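Local atomic coordinates of leucine aminopeptidase (Parabacteroides distasonis, PDB entry 3TC8), a protein that probably acts as a zinc-dependent exopeptidase of peptidase family M28, removing residues from the amino termini of peptides. Residues R96-A101 / R258-I263. Sequence-based numbering, arbitrary orientation. Where two conformers were deposited one is given.
Sequences RVLLFA and RNIPSI
Leu-98 and Phe-100 meet Ile-260 and Ser-262 across a gap of one strand: the nearest CA atoms, those of Leu-98 and Ser-262, are 8.5 Å apart, and no hydrogen bond joins the segments. In the mixed sheet of this M28 peptidase, strand 195-200 lies between 96-102 and the outermost strand 262-266, and all three run parallel; the backbone of Leu-98 bonds to Tyr-195 and Ile-197 of that middle strand. The second segment leaves helix 250-258 through Asn-259, whose positive phi (58°) ends the helical run, and it enters the strand at Ser-262.

The side chains touch on one face of the sheet, where Val-254 of the same helix packs on Leu-98, Phe-100 and Ser-262. Two loose van der Waals contacts carry the pairing, with only 131 Å² buried in total. Methyl CD2 of Leu-98 approaches CD1 of Ile-260, the end of its longer branch, at 4.4 Å. Phe-100 has CG between its backbone N and carbonyl carbon (chi1 59°), which sends the ring toward the outer strand; there its edge, at CZ, lies 4.2 Å from CB of Ser-262, with that carbon near the ring plane. The serine hydroxyl instead turns back along its own segment: OG donates to O of Ile-260 at 2.9 Å, standing 55° out of the carbonyl plane.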
loop_
_atom_site.group_PDB
_atom_site.type_symbol
_atom_site.label_atom_id
_atom_site.label_comp_id
_atom_site.label_asym_id
_atom_site.label_seq_id
_atom_site.Cartn_x
_atom_site.Cartn_y
_atom_site.Cartn_z
ATOM N N ARG A 96 13.224 -11.161 8.478
ATOM C CA ARG A 96 12.025 -10.324 8.414
ATOM C C ARG A 96 11.511 -10.179 7.007
ATOM O O ARG A 96 12.260 -10.316 6.039
ATOM C CB ARG A 96 12.327 -8.944 8.972
ATOM C CG ARG A 96 13.068 -9.010 10.278
ATOM C CD ARG A 96 13.023 -7.717 11.066
ATOM N NE ARG A 96 11.676 -7.347 11.510
ATOM C CZ ARG A 96 11.029 -7.961 12.482
ATOM N NH1 ARG A 96 11.616 -8.912 13.226
ATOM N NH2 ARG A 96 9.792 -7.573 12.796
ATOM N N VAL A 97 10.198 -9.940 6.909
ATOM C CA VAL A 97 9.545 -9.556 5.686
ATOM C C VAL A 97 8.814 -8.248 5.924
ATOM O O VAL A 97 8.177 -8.067 6.952
ATOM C CB VAL A 97 8.573 -10.636 5.201
ATOM C CG1 VAL A 97 7.708 -10.142 4.057
ATOM C CG2 VAL A 97 9.378 -11.875 4.789
ATOM N N LEU A 98 8.944 -7.313 4.985
ATOM C CA LEU A 98 8.296 -6.027 4.982
ATOM C C LEU A 98 7.045 -6.052 4.114
ATOM O O LEU A 98 7.146 -6.345 2.938
ATOM C CB LEU A 98 9.289 -4.995 4.475
ATOM C CG LEU A 98 8.742 -3.571 4.280
ATOM C CD1 LEU A 98 8.265 -2.964 5.539
ATOM C CD2 LEU A 98 9.788 -2.697 3.557
ATOM N N LEU A 99 5.918 -5.676 4.710
ATOM C CA LEU A 99 4.635 -5.558 3.969
ATOM C C LEU A 99 4.185 -4.114 4.148
ATOM O O LEU A 99 4.137 -3.605 5.255
ATOM C CB LEU A 99 3.586 -6.506 4.564
ATOM C CG LEU A 99 3.958 -7.974 4.602
ATOM C CD1 LEU A 99 2.808 -8.783 5.268
ATOM C CD2 LEU A 99 4.275 -8.546 3.241
ATOM N N PHE A 100 3.817 -3.467 3.026
ATOM C CA PHE A 100 3.611 -2.006 3.094
ATOM C C PHE A 100 2.570 -1.536 2.144
ATOM O O PHE A 100 2.176 -2.213 1.210
ATOM C CB PHE A 100 4.946 -1.239 2.988
ATOM C CG PHE A 100 5.775 -1.459 1.743
ATOM C CD1 PHE A 100 6.447 -2.644 1.504
ATOM C CD2 PHE A 100 5.975 -0.425 0.853
ATOM C CE1 PHE A 100 7.296 -2.815 0.446
ATOM C CE2 PHE A 100 6.834 -0.601 -0.234
ATOM C CZ PHE A 100 7.497 -1.755 -0.433
ATOM N N ALA A 101 2.071 -0.333 2.425
ATOM C CA ALA A 101 1.016 0.335 1.646
ATOM C C ALA A 101 1.031 1.819 2.053
ATOM O O ALA A 101 1.543 2.145 3.096
ATOM C CB ALA A 101 -0.357 -0.281 2.009
ATOM N N ARG A 258 16.886 1.332 0.948
ATOM C CA ARG A 258 17.206 0.258 1.949
ATOM C C ARG A 258 17.758 -0.969 1.325
ATOM O O ARG A 258 18.134 -1.905 2.040
ATOM C CB ARG A 258 16.020 -0.258 2.775
ATOM C CG ARG A 258 15.231 0.744 3.536
ATOM C CD ARG A 258 15.659 0.962 4.988
ATOM N NE ARG A 258 16.735 1.935 4.971
ATOM C CZ ARG A 258 17.978 1.760 5.362
ATOM N NH1 ARG A 258 18.422 0.642 5.924
ATOM N NH2 ARG A 258 18.781 2.783 5.227
ATOM N N ASN A 259 17.795 -1.044 -0.017
ATOM C CA ASN A 259 18.320 -2.220 -0.707
ATOM C C ASN A 259 17.565 -3.479 -0.302
ATOM O O ASN A 259 18.149 -4.536 -0.140
ATOM C CB ASN A 259 19.832 -2.397 -0.455
ATOM C CG ASN A 259 20.486 -3.288 -1.477
ATOM O OD1 ASN A 259 20.131 -3.262 -2.660
ATOM N ND2 ASN A 259 21.444 -4.098 -1.026
ATOM N N ILE A 260 16.247 -3.357 -0.139
ATOM C CA ILE A 260 15.363 -4.501 0.119
ATOM C C ILE A 260 14.646 -4.811 -1.182
ATOM O O ILE A 260 13.878 -3.970 -1.658
ATOM C CB ILE A 260 14.349 -4.220 1.240
ATOM C CG1 ILE A 260 15.065 -3.928 2.573
ATOM C CG2 ILE A 260 13.370 -5.405 1.351
ATOM C CD1 ILE A 260 14.131 -3.343 3.620
ATOM N N PRO A 261 14.904 -6.006 -1.778
ATOM C CA PRO A 261 14.180 -6.384 -2.996
ATOM C C PRO A 261 12.672 -6.382 -2.722
ATOM O O PRO A 261 12.230 -7.115 -1.849
ATOM C CB PRO A 261 14.704 -7.793 -3.330
ATOM C CG PRO A 261 16.046 -7.864 -2.611
ATOM C CD PRO A 261 15.833 -7.067 -1.341
ATOM N N SER A 262 11.929 -5.604 -3.502
ATOM C CA SER A 262 10.509 -5.363 -3.199
ATOM C C SER A 262 9.693 -5.390 -4.460
ATOM O O SER A 262 10.160 -5.004 -5.550
ATOM C CB SER A 262 10.324 -4.050 -2.465
ATOM O OG SER A 262 11.028 -3.985 -1.265
ATOM N N ILE A 263 8.453 -5.835 -4.319
ATOM C CA ILE A 263 7.517 -5.901 -5.410
ATOM C C ILE A 263 6.271 -5.071 -5.106
ATOM O O ILE A 263 5.965 -4.759 -3.940
ATOM C CB ILE A 263 7.124 -7.361 -5.707
ATOM C CG1 ILE A 263 6.165 -7.953 -4.665
ATOM C CG2 ILE A 263 8.386 -8.236 -5.890
ATOM C CD1 ILE A 263 5.511 -9.260 -5.119
#